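Local atomic coordinates of cellulose hydrolase (Bacillus licheniformis, PDB entry 4YZT), a protein that hydrolyses internal beta-1,4-glucosidic bonds of cellulose as a three-module family 5 endoglucanase, here holding cellotetraose. Residues D204-S209 with L220-Y225; F210-D215 with E258-E263; T289-A294 with M299-W304. One frame throughout, in Å; residues are numbered along the deposited sequence.

In the fold
All three contacts belong to the eight-stranded beta/alpha barrel of the cellulase module. Following the chain from the N terminus, helix 203-208 supplies 204-209 and runs straight into the loop 210-215. Strand 218-224 then returns beside that helix and closes interaction 1, a short loop within a beta-alpha-beta unit. Interaction 2 closes later, when the end of helix 243-261 reaches back to 210-215; its segments alternate with those of interaction 1, so the two cross, and F260 packs on L206 and L220. Interaction 3 follows in series, turning helix 280-296 into strand 299-303, the last of the barrel. Interactions 1 and 3 meet at the bound sugar, where Y225 packs against W304.

Interaction 1. Residues D204-S209 with L220-Y225; sequences DELLHS and LTYHYY. With BGC (beta-D-glucopyranose), chain B.
L206 lies over the backbone of strand 220-224, its fork straddling T221 O. CG stands anti to the backbone N (chi1 -170°), which sends the two methyls across to the strand: CD1 comes to 3.9 Å from T221 O and touches L220 CB, while CD2 reaches Y222 CD2 at 4.3 Å, approaching that ring obliquely. Helix and strand run roughly antiparallel, as successive elements of a beta-alpha-beta unit in a TIM barrel. L220 and Y222 direct their CB atoms to the helix, and T221, alternating with them, turns inward, where its OG1 is hydrogen-bonded to I268 O. Just past the helix end, S209 OG bonds back to E205 OE1 at 3.2 Å, meeting it from above the carboxylate plane.

At and just beyond the strand end, H223 and Y225 face the bound glucose of chain B. Its anomeric O1 sits at the edges of both rings, near the plane of each: H223 ND1 makes a weak hydrogen bond to O1 at 3.3 Å, and Y225 CE2 lies 3.9 Å from O1. The same ND1 also serves E162, consistent with the sugar bond being the lesser one, and Y225 OH is bonded to E271. No hydrogen bond joins the two segments: L206 covers part of the strand's outer face by apolar contact, a cover shared with F260 and I253 of helix 243-261, whereas the strand's C-terminal end turns polar groups to the sugar.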
loop_
_atom_site.group_PDB
_atom_site.type_symbol
_atom_site.label_atom_id
_atom_site.label_comp_id
_atom_site.label_asym_id
_atom_site.label_seq_id
_atom_site.Cartn_x
_atom_site.Cartn_y
_atom_site.Cartn_z
ATOM N N ASP A 204 -5.293 -5.230 -17.399
ATOM C CA ASP A 204 -6.056 -5.843 -18.477
ATOM C C ASP A 204 -6.171 -4.898 -19.666
ATOM O O ASP A 204 -6.167 -5.341 -20.815
ATOM C CB ASP A 204 -7.428 -6.282 -17.969
ATOM C CG ASP A 204 -7.327 -7.426 -16.978
ATOM O OD1 ASP A 204 -6.559 -8.373 -17.247
ATOM O OD2 ASP A 204 -7.982 -7.368 -15.916
ATOM N N GLU A 205 -6.230 -3.596 -19.400
ATOM C CA GLU A 205 -6.205 -2.629 -20.491
ATOM C C GLU A 205 -4.869 -2.693 -21.229
ATOM O O GLU A 205 -4.822 -2.610 -22.471
ATOM C CB GLU A 205 -6.457 -1.211 -19.978
ATOM C CG GLU A 205 -7.823 -1.014 -19.333
ATOM C CD GLU A 205 -8.990 -1.028 -20.321
ATOM O OE1 GLU A 205 -8.810 -0.699 -21.515
ATOM O OE2 GLU A 205 -10.113 -1.359 -19.881
ATOM N N LEU A 206 -3.784 -2.831 -20.469
ATOM C CA LEU A 206 -2.461 -2.930 -21.061
ATOM C C LEU A 206 -2.372 -4.143 -22.010
ATOM O O LEU A 206 -1.721 -4.102 -23.061
ATOM C CB LEU A 206 -1.394 -3.035 -19.955
ATOM C CG LEU A 206 0.051 -2.904 -20.421
ATOM C CD1 LEU A 206 0.360 -1.453 -20.750
ATOM C CD2 LEU A 206 0.981 -3.433 -19.351
ATOM N N LEU A 207 -3.063 -5.213 -21.637
ATOM C CA LEU A 207 -3.010 -6.469 -22.365
ATOM C C LEU A 207 -3.949 -6.521 -23.566
ATOM O O LEU A 207 -3.703 -7.283 -24.510
ATOM C CB LEU A 207 -3.334 -7.616 -21.414
ATOM C CG LEU A 207 -2.239 -7.905 -20.383
ATOM C CD1 LEU A 207 -2.739 -8.872 -19.320
ATOM C CD2 LEU A 207 -1.010 -8.466 -21.100
ATOM N N HIS A 208 -5.010 -5.713 -23.552
ATOM C CA HIS A 208 -6.083 -5.889 -24.538
ATOM C C HIS A 208 -6.485 -4.669 -25.357
ATOM O O HIS A 208 -7.088 -4.821 -26.418
ATOM C CB HIS A 208 -7.335 -6.423 -23.839
ATOM C CG HIS A 208 -7.107 -7.707 -23.108
ATOM N ND1 HIS A 208 -6.601 -8.832 -23.722
ATOM C CD2 HIS A 208 -7.309 -8.041 -21.813
ATOM C CE1 HIS A 208 -6.494 -9.804 -22.833
ATOM N NE2 HIS A 208 -6.920 -9.349 -21.667
ATOM N N SER A 209 -6.187 -3.467 -24.876
ATOM C CA SER A 209 -6.636 -2.257 -25.565
ATOM C C SER A 209 -5.469 -1.337 -25.908
ATOM O O SER A 209 -5.526 -0.509 -26.823
ATOM C CB SER A 209 -7.652 -1.517 -24.700
ATOM O OG SER A 209 -8.582 -2.431 -24.140
ATOM N N LEU A 220 6.632 0.144 -19.920
ATOM C CA LEU A 220 5.191 -0.048 -19.741
ATOM C C LEU A 220 4.864 -0.068 -18.253
ATOM O O LEU A 220 5.711 -0.431 -17.437
ATOM C CB LEU A 220 4.720 -1.340 -20.411
ATOM C CG LEU A 220 5.156 -1.520 -21.872
ATOM C CD1 LEU A 220 4.530 -2.773 -22.476
ATOM C CD2 LEU A 220 4.852 -0.276 -22.709
ATOM N N THR A 221 3.641 0.317 -17.896
ATOM C CA THR A 221 3.268 0.337 -16.492
ATOM C C THR A 221 1.839 -0.128 -16.257
ATOM O O THR A 221 0.984 -0.047 -17.140
ATOM C CB THR A 221 3.448 1.757 -15.889
ATOM O OG1 THR A 221 3.456 1.689 -14.451
ATOM C CG2 THR A 221 2.359 2.714 -16.387
ATOM N N TYR A 222 1.613 -0.648 -15.059
ATOM C CA TYR A 222 0.274 -0.873 -14.520
ATOM C C TYR A 222 0.375 -0.733 -13.005
ATOM O O TYR A 222 1.485 -0.653 -12.446
ATOM C CB TYR A 222 -0.286 -2.248 -14.928
ATOM C CG TYR A 222 0.484 -3.445 -14.411
ATOM C CD1 TYR A 222 0.094 -4.097 -13.246
ATOM C CD2 TYR A 222 1.594 -3.937 -15.096
ATOM C CE1 TYR A 222 0.799 -5.190 -12.769
ATOM C CE2 TYR A 222 2.306 -5.043 -14.623
ATOM C CZ TYR A 222 1.901 -5.662 -13.458
ATOM O OH TYR A 222 2.586 -6.756 -12.975
ATOM N N HIS A 223 -0.778 -0.672 -12.345
ATOM C CA HIS A 223 -0.830 -0.694 -10.888
ATOM C C HIS A 223 -1.488 -1.997 -10.453
ATOM O O HIS A 223 -2.315 -2.568 -11.183
ATOM C CB HIS A 223 -1.610 0.510 -10.339
ATOM C CG HIS A 223 -0.999 1.834 -10.689
ATOM N ND1 HIS A 223 -1.617 3.032 -10.404
ATOM C CD2 HIS A 223 0.180 2.146 -11.282
ATOM C CE1 HIS A 223 -0.847 4.029 -10.815
ATOM N NE2 HIS A 223 0.245 3.516 -11.360
ATOM N N TYR A 224 -1.143 -2.469 -9.263
ATOM C CA TYR A 224 -1.711 -3.729 -8.796
ATOM C C TYR A 224 -2.154 -3.630 -7.359
ATOM O O TYR A 224 -1.321 -3.423 -6.475
ATOM C CB TYR A 224 -0.697 -4.866 -8.939
ATOM C CG TYR A 224 -1.308 -6.236 -8.742
ATOM C CD1 TYR A 224 -1.994 -6.861 -9.781
ATOM C CD2 TYR A 224 -1.222 -6.899 -7.518
ATOM C CE1 TYR A 224 -2.572 -8.118 -9.614
ATOM C CE2 TYR A 224 -1.786 -8.164 -7.341
ATOM C CZ TYR A 224 -2.463 -8.766 -8.397
ATOM O OH TYR A 224 -3.036 -10.013 -8.249
ATOM N N TYR A 225 -3.453 -3.803 -7.133
ATOM C CA TYR A 225 -4.024 -3.732 -5.787
ATOM C C TYR A 225 -5.046 -4.849 -5.546
ATOM O O TYR A 225 -6.088 -4.621 -4.925
ATOM C CB TYR A 225 -4.702 -2.383 -5.568
ATOM C CG TYR A 225 -3.795 -1.178 -5.368
ATOM C CD1 TYR A 225 -2.971 -1.068 -4.239
ATOM C CD2 TYR A 225 -3.806 -0.122 -6.282
ATOM C CE1 TYR A 225 -2.173 0.049 -4.039
ATOM C CE2 TYR A 225 -3.013 1.006 -6.087
ATOM C CZ TYR A 225 -2.207 1.085 -4.964
ATOM O OH TYR A 225 -1.423 2.206 -4.774
HETATM C C2 BGC B . -3.744 6.316 -7.191
HETATM C C3 BGC B . -3.297 6.775 -5.847
HETATM C C4 BGC B . -4.206 6.326 -4.790
HETATM C C5 BGC B . -4.303 4.801 -4.840
HETATM C C6 BGC B . -5.125 4.156 -3.757
HETATM C C1 BGC B . -3.852 4.821 -7.058
HETATM O O1 BGC B . -3.885 4.092 -8.248
HETATM O O2 BGC B . -2.746 6.592 -8.223
HETATM O O3 BGC B . -3.088 8.256 -5.794
HETATM O O4 BGC B . -3.688 6.799 -3.496
HETATM O O5 BGC B . -4.894 4.449 -6.131
HETATM O O6 BGC B . -6.474 4.544 -3.962
#

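Interaction 2. Residues F210-D215 with E258-E263; sequences FEPPDD and EKFVRE
A chi1 of 173° swings the F210 ring toward helix 258-261, and a chi1 of -65° brings F260 out to meet it. F260 CZ thereby arrives at the edge of the F210 ring, near its plane, 4.2 Å from F210 CD2; seen from the F260 ring, the approach is oblique. P212 adds its CG, 4.3 Å from F260 CE1, so the loop offers one aromatic and one prolyl group to the same ring. K259 covers a face of F260, with K259 CG 3.8 Å above the ring centre, and then stretches out fully. Its NZ bonds L207 O and also donates to a water that lies 3.2 Å from K259 NZ and 2.7 Å from F210 O, to which the water can donate in turn. E211 carries an opposite charge nearby, but its carboxylate does not touch the ammonium group.

The contact thus fastens the loop leading from helix 203-208 to strand 218-224 against the end of helix 243-261, where that helix widens into a pi-type turn. F210 also packs on N172 and N175 of helix 168-184, and both phenylalanines rest on L220 of strand 218-224.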
loop_
_atom_site.group_PDB
_atom_site.type_symbol
_atom_site.label_atom_id
_atom_site.label_comp_id
_atom_site.label_asym_id
_atom_site.label_seq_id
_atom_site.Cartn_x
_atom_site.Cartn_y
_atom_site.Cartn_z
ATOM N N PHE A 210 -4.402 -1.504 -25.158
ATOM C CA PHE A 210 -3.194 -0.718 -25.316
ATOM C C PHE A 210 -2.422 -1.134 -26.559
ATOM O O PHE A 210 -2.403 -2.311 -26.917
ATOM C CB PHE A 210 -2.348 -0.900 -24.060
ATOM C CG PHE A 210 -0.984 -0.290 -24.124
ATOM C CD1 PHE A 210 -0.798 1.057 -23.859
ATOM C CD2 PHE A 210 0.126 -1.077 -24.378
ATOM C CE1 PHE A 210 0.470 1.611 -23.874
ATOM C CE2 PHE A 210 1.401 -0.521 -24.399
ATOM C CZ PHE A 210 1.569 0.820 -24.144
ATOM N N GLU A 211 -1.792 -0.170 -27.223
ATOM C CA GLU A 211 -0.774 -0.494 -28.219
ATOM C C GLU A 211 0.462 0.361 -27.961
ATOM O O GLU A 211 0.349 1.572 -27.770
ATOM C CB GLU A 211 -1.291 -0.289 -29.647
ATOM C CG GLU A 211 -2.308 -1.333 -30.090
ATOM C CD GLU A 211 -1.772 -2.766 -30.001
ATOM O OE1 GLU A 211 -0.623 -3.012 -30.424
ATOM O OE2 GLU A 211 -2.504 -3.648 -29.500
ATOM N N PRO A 212 1.645 -0.272 -27.940
ATOM C CA PRO A 212 2.890 0.449 -27.647
ATOM C C PRO A 212 3.188 1.520 -28.691
ATOM O O PRO A 212 3.062 1.256 -29.890
ATOM C CB PRO A 212 3.966 -0.650 -27.692
ATOM C CG PRO A 212 3.234 -1.947 -27.684
ATOM C CD PRO A 212 1.892 -1.679 -28.295
ATOM N N PRO A 213 3.564 2.726 -28.248
ATOM C CA PRO A 213 4.042 3.693 -29.239
ATOM C C PRO A 213 5.269 3.140 -29.965
ATOM O O PRO A 213 5.994 2.300 -29.415
ATOM C CB PRO A 213 4.413 4.921 -28.405
ATOM C CG PRO A 213 3.685 4.754 -27.098
ATOM C CD PRO A 213 3.519 3.280 -26.880
ATOM N N ASP A 214 5.488 3.603 -31.188
ATOM C CA ASP A 214 6.641 3.187 -31.976
ATOM C C ASP A 214 7.895 3.932 -31.529
ATOM O O ASP A 214 8.269 4.950 -32.111
ATOM C CB ASP A 214 6.373 3.427 -33.464
ATOM C CG ASP A 214 7.394 2.748 -34.356
ATOM O OD1 ASP A 214 8.051 1.792 -33.881
ATOM O OD2 ASP A 214 7.520 3.161 -35.534
ATOM N N ASP A 215 8.541 3.412 -30.493
ATOM C CA ASP A 215 9.624 4.106 -29.816
ATOM C C ASP A 215 10.397 3.049 -29.050
ATOM O O ASP A 215 9.791 2.221 -28.374
ATOM C CB ASP A 215 9.062 5.180 -28.884
ATOM C CG ASP A 215 10.136 6.037 -28.227
ATOM O OD1 ASP A 215 10.906 5.511 -27.392
ATOM O OD2 ASP A 215 10.177 7.256 -28.523
ATOM N N GLU A 258 4.528 -12.459 -20.500
ATOM C CA GLU A 258 4.513 -13.189 -21.760
ATOM C C GLU A 258 4.310 -12.292 -22.986
ATOM O O GLU A 258 4.926 -12.520 -24.024
ATOM C CB GLU A 258 3.432 -14.274 -21.727
ATOM C CG GLU A 258 3.656 -15.378 -20.686
ATOM C CD GLU A 258 2.466 -16.331 -20.595
ATOM O OE1 GLU A 258 2.629 -17.534 -20.893
ATOM O OE2 GLU A 258 1.362 -15.868 -20.241
ATOM N N LYS A 259 3.454 -11.281 -22.881
ATOM C CA LYS A 259 3.164 -10.424 -24.031
ATOM C C LYS A 259 4.237 -9.371 -24.240
ATOM O O LYS A 259 4.563 -9.036 -25.381
ATOM C CB LYS A 259 1.801 -9.728 -23.884
ATOM C CG LYS A 259 1.399 -8.946 -25.142
ATOM C CD LYS A 259 -0.045 -8.477 -25.112
ATOM C CE LYS A 259 -0.456 -7.932 -26.471
ATOM N NZ LYS A 259 -1.934 -7.778 -26.555
ATOM N N PHE A 260 4.785 -8.858 -23.143
ATOM C CA PHE A 260 5.620 -7.663 -23.232
ATOM C C PHE A 260 7.055 -7.862 -22.768
ATOM O O PHE A 260 7.978 -7.565 -23.516
ATOM C CB PHE A 260 4.986 -6.519 -22.445
ATOM C CG PHE A 260 3.664 -6.045 -23.020
ATOM C CD1 PHE A 260 3.597 -5.531 -24.306
ATOM C CD2 PHE A 260 2.501 -6.096 -22.260
ATOM C CE1 PHE A 260 2.383 -5.100 -24.845
ATOM C CE2 PHE A 260 1.292 -5.651 -22.777
ATOM C CZ PHE A 260 1.227 -5.155 -24.073
ATOM N N VAL A 261 7.251 -8.345 -21.540
ATOM C CA VAL A 261 8.599 -8.384 -20.979
ATOM C C VAL A 261 9.514 -9.275 -21.810
ATOM O O VAL A 261 10.630 -8.879 -22.148
ATOM C CB VAL A 261 8.615 -8.876 -19.502
ATOM C CG1 VAL A 261 10.054 -9.003 -18.995
ATOM C CG2 VAL A 261 7.827 -7.933 -18.594
ATOM N N ARG A 262 9.050 -10.466 -22.178
ATOM C CA ARG A 262 9.951 -11.351 -22.903
ATOM C C ARG A 262 10.053 -10.945 -24.375
ATOM O O ARG A 262 10.825 -11.531 -25.128
ATOM C CB ARG A 262 9.544 -12.822 -22.742
ATOM C CG ARG A 262 8.304 -13.276 -23.456
ATOM C CD ARG A 262 8.119 -14.775 -23.247
ATOM N NE ARG A 262 6.861 -15.226 -23.818
ATOM C CZ ARG A 262 6.178 -16.287 -23.402
ATOM N NH1 ARG A 262 6.631 -17.040 -22.398
ATOM N NH2 ARG A 262 5.035 -16.588 -23.993
ATOM N N GLU A 263 9.319 -9.901 -24.760
ATOM C CA GLU A 263 9.493 -9.275 -26.070
ATOM C C GLU A 263 10.374 -8.019 -25.982
ATOM O O GLU A 263 10.531 -7.289 -26.963
ATOM C CB GLU A 263 8.137 -8.910 -26.689
ATOM C CG GLU A 263 7.276 -10.109 -27.084
ATOM C CD GLU A 263 8.010 -11.094 -27.970
ATOM O OE1 GLU A 263 8.638 -10.656 -28.958
ATOM O OE2 GLU A 263 7.962 -12.308 -27.677
HETATM O O HOH W 1 -2.099 -4.669 -25.713
#

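Interaction 3. Residues T289-A294 with M299-W304. With BGC (beta-D-glucopyranose), chain B; BGC (beta-D-glucopyranose), chain C.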
loop_
_atom_site.group_PDB
_atom_site.type_symbol
_atom_site.label_atom_id
_atom_site.label_comp_id
_atom_site.label_asym_id
_atom_site.label_seq_id
_atom_site.Cartn_x
_atom_site.Cartn_y
_atom_site.Cartn_z
ATOM N N THR A 289 5.253 -12.288 -1.312
ATOM C CA THR A 289 4.790 -13.055 -2.459
ATOM C C THR A 289 4.719 -12.170 -3.692
ATOM O O THR A 289 5.237 -12.541 -4.750
ATOM C CB THR A 289 3.407 -13.688 -2.205
ATOM O OG1 THR A 289 3.479 -14.536 -1.050
ATOM C CG2 THR A 289 2.957 -14.513 -3.403
ATOM N N PHE A 290 4.089 -11.002 -3.562
ATOM C CA PHE A 290 3.972 -10.127 -4.721
ATOM C C PHE A 290 5.321 -9.602 -5.205
ATOM O O PHE A 290 5.585 -9.593 -6.407
ATOM C CB PHE A 290 3.055 -8.934 -4.458
ATOM C CG PHE A 290 2.865 -8.088 -5.676
ATOM C CD1 PHE A 290 2.064 -8.538 -6.717
ATOM C CD2 PHE A 290 3.524 -6.871 -5.811
ATOM C CE1 PHE A 290 1.911 -7.790 -7.866
ATOM C CE2 PHE A 290 3.369 -6.108 -6.957
ATOM C CZ PHE A 290 2.565 -6.566 -7.983
ATOM N N VAL A 291 6.174 -9.154 -4.295
ATOM C CA VAL A 291 7.439 -8.582 -4.747
ATOM C C VAL A 291 8.322 -9.662 -5.383
ATOM O O VAL A 291 8.994 -9.397 -6.384
ATOM C CB VAL A 291 8.180 -7.868 -3.596
ATOM C CG1 VAL A 291 9.554 -7.336 -4.078
ATOM C CG2 VAL A 291 7.324 -6.723 -3.094
ATOM N N ARG A 292 8.307 -10.875 -4.829
ATOM C CA ARG A 292 9.079 -11.967 -5.427
ATOM C C ARG A 292 8.550 -12.311 -6.815
ATOM O O ARG A 292 9.323 -12.625 -7.706
ATOM C CB ARG A 292 9.083 -13.220 -4.535
ATOM C CG ARG A 292 9.960 -13.075 -3.289
ATOM C CD ARG A 292 10.456 -14.410 -2.739
ATOM N NE ARG A 292 9.429 -15.178 -2.037
ATOM C CZ ARG A 292 8.715 -16.159 -2.585
ATOM N NH1 ARG A 292 8.905 -16.490 -3.855
ATOM N NH2 ARG A 292 7.804 -16.806 -1.863
ATOM N N LEU A 293 7.235 -12.253 -7.006
ATOM C CA LEU A 293 6.666 -12.527 -8.322
ATOM C C LEU A 293 7.041 -11.436 -9.333
ATOM O O LEU A 293 7.399 -11.741 -10.475
ATOM C CB LEU A 293 5.148 -12.680 -8.240
ATOM C CG LEU A 293 4.643 -13.987 -7.630
ATOM C CD1 LEU A 293 3.124 -13.907 -7.337
ATOM C CD2 LEU A 293 4.958 -15.147 -8.577
ATOM N N ALA A 294 6.971 -10.174 -8.915
ATOM C CA ALA A 294 7.420 -9.073 -9.768
ATOM C C ALA A 294 8.894 -9.270 -10.163
ATOM O O ALA A 294 9.269 -9.146 -11.329
ATOM C CB ALA A 294 7.226 -7.738 -9.066
ATOM N N MET A 299 9.734 -7.259 -13.394
ATOM C CA MET A 299 8.928 -6.047 -13.296
ATOM C C MET A 299 9.322 -5.246 -12.059
ATOM O O MET A 299 9.399 -5.794 -10.967
ATOM C CB MET A 299 7.441 -6.396 -13.228
ATOM C CG MET A 299 6.971 -7.198 -14.414
ATOM S SD MET A 299 5.427 -8.002 -14.035
ATOM C CE MET A 299 5.119 -8.805 -15.609
ATOM N N VAL A 300 9.585 -3.957 -12.238
ATOM C CA VAL A 300 10.019 -3.111 -11.131
ATOM C C VAL A 300 8.824 -2.790 -10.227
ATOM O O VAL A 300 7.855 -2.172 -10.673
ATOM C CB VAL A 300 10.630 -1.800 -11.644
ATOM C CG1 VAL A 300 10.989 -0.871 -10.477
ATOM C CG2 VAL A 300 11.837 -2.057 -12.543
ATOM N N PRO A 301 8.876 -3.230 -8.960
ATOM C CA PRO A 301 7.769 -2.931 -8.048
ATOM C C PRO A 301 7.992 -1.635 -7.273
ATOM O O PRO A 301 9.000 -1.497 -6.561
ATOM C CB PRO A 301 7.759 -4.146 -7.109
ATOM C CG PRO A 301 9.199 -4.605 -7.070
ATOM C CD PRO A 301 9.853 -4.166 -8.375
ATOM N N MET A 302 7.057 -0.697 -7.406
ATOM C CA MET A 302 7.154 0.558 -6.659
ATOM C C MET A 302 6.033 0.643 -5.615
ATOM O O MET A 302 4.851 0.631 -5.952
ATOM C CB MET A 302 7.120 1.757 -7.621
ATOM C CG MET A 302 8.172 1.645 -8.748
ATOM S SD MET A 302 8.575 3.184 -9.609
ATOM C CE MET A 302 9.599 3.996 -8.379
ATOM N N TRP A 303 6.428 0.735 -4.343
ATOM C CA TRP A 303 5.508 0.600 -3.193
ATOM C C TRP A 303 4.696 1.872 -2.959
ATOM O O TRP A 303 5.273 2.965 -2.880
ATOM C CB TRP A 303 6.346 0.273 -1.946
ATOM C CG TRP A 303 5.694 -0.407 -0.778
ATOM C CD1 TRP A 303 4.458 -0.990 -0.716
ATOM C CD2 TRP A 303 6.293 -0.596 0.513
ATOM N NE1 TRP A 303 4.251 -1.521 0.552
ATOM C CE2 TRP A 303 5.369 -1.297 1.313
ATOM C CE3 TRP A 303 7.524 -0.237 1.065
ATOM C CZ2 TRP A 303 5.637 -1.639 2.642
ATOM C CZ3 TRP A 303 7.790 -0.581 2.384
ATOM C CH2 TRP A 303 6.844 -1.262 3.157
ATOM N N TRP A 304 3.378 1.746 -2.847
ATOM C CA TRP A 304 2.559 2.929 -2.544
ATOM C C TRP A 304 2.555 3.218 -1.059
ATOM O O TRP A 304 2.128 2.395 -0.238
ATOM C CB TRP A 304 1.114 2.782 -3.042
ATOM C CG TRP A 304 0.298 4.026 -2.737
ATOM C CD1 TRP A 304 -0.701 4.159 -1.815
ATOM C CD2 TRP A 304 0.449 5.319 -3.354
ATOM N NE1 TRP A 304 -1.177 5.460 -1.813
ATOM C CE2 TRP A 304 -0.491 6.187 -2.753
ATOM C CE3 TRP A 304 1.288 5.823 -4.357
ATOM C CZ2 TRP A 304 -0.621 7.527 -3.128
ATOM C CZ3 TRP A 304 1.159 7.152 -4.727
ATOM C CH2 TRP A 304 0.212 7.991 -4.111
HETATM C C2 BGC B . -3.744 6.316 -7.191
HETATM C C3 BGC B . -3.297 6.775 -5.847
HETATM C C4 BGC B . -4.206 6.326 -4.790
HETATM C C5 BGC B . -4.303 4.801 -4.840
HETATM C C6 BGC B . -5.125 4.156 -3.757
HETATM C C1 BGC B . -3.852 4.821 -7.058
HETATM O O1 BGC B . -3.885 4.092 -8.248
HETATM O O2 BGC B . -2.746 6.592 -8.223
HETATM O O3 BGC B . -3.088 8.256 -5.794
HETATM O O4 BGC B . -3.688 6.799 -3.496
HETATM O O5 BGC B . -4.894 4.449 -6.131
HETATM O O6 BGC B . -6.474 4.544 -3.962
HETATM C C2 BGC C . -4.213 7.646 -1.326
HETATM C C3 BGC C . -5.270 8.308 -0.499
HETATM C C4 BGC C . -5.752 9.556 -1.170
HETATM C C5 BGC C . -6.243 9.257 -2.575
HETATM C C6 BGC C . -6.671 10.534 -3.249
HETATM C C1 BGC C . -4.722 7.369 -2.718
HETATM O O2 BGC C . -3.764 6.412 -0.725
HETATM O O3 BGC C . -4.731 8.575 0.832
HETATM O O4 BGC C . -6.873 10.203 -0.448
HETATM O O5 BGC C . -5.201 8.601 -3.391
HETATM O O6 BGC C . -7.322 10.243 -4.484
#
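A single backbone hydrogen bond joins the two segments: M299 N donates to A294 O at 2.8 Å, nearly straight at 173°. It ties the chain where helix 280-296 turns back into strand 299-303, the last strand of the barrel.

Close packing follows on the same side of the strand. A294 CB lies against a carbonyl oxygen, 3.5 Å from M299 O, and beyond it makes an apolar contact with P301 CB at 4.1 Å. One turn earlier in the helix, V291 CG1 touches P301 CG at 4.1 Å, the two side chains crossing at about a right angle. M299 starts toward the helix at CB, but its extended chain then leads away from it.

Sugar contacts belong to W304, just past the strand. Its chi1 of -179° holds the indole out from its own backbone N, where it reaches two glucose units of the ligand. NE1 donates to O2 of the glucose of chain C at 3.0 Å and 157°, that oxygen lying near the ring plane. C3 of the glucose of chain B sits over one face, 3.9 Å above the plane and toward the rim, while CZ2 comes to 3.2 Å from its O4, the oxygen linking the two sugars. One indole thus reads both units of a glycosidic link, by N-H and by ring surface, while the helix grips the strand leading to it mainly by apolar contact.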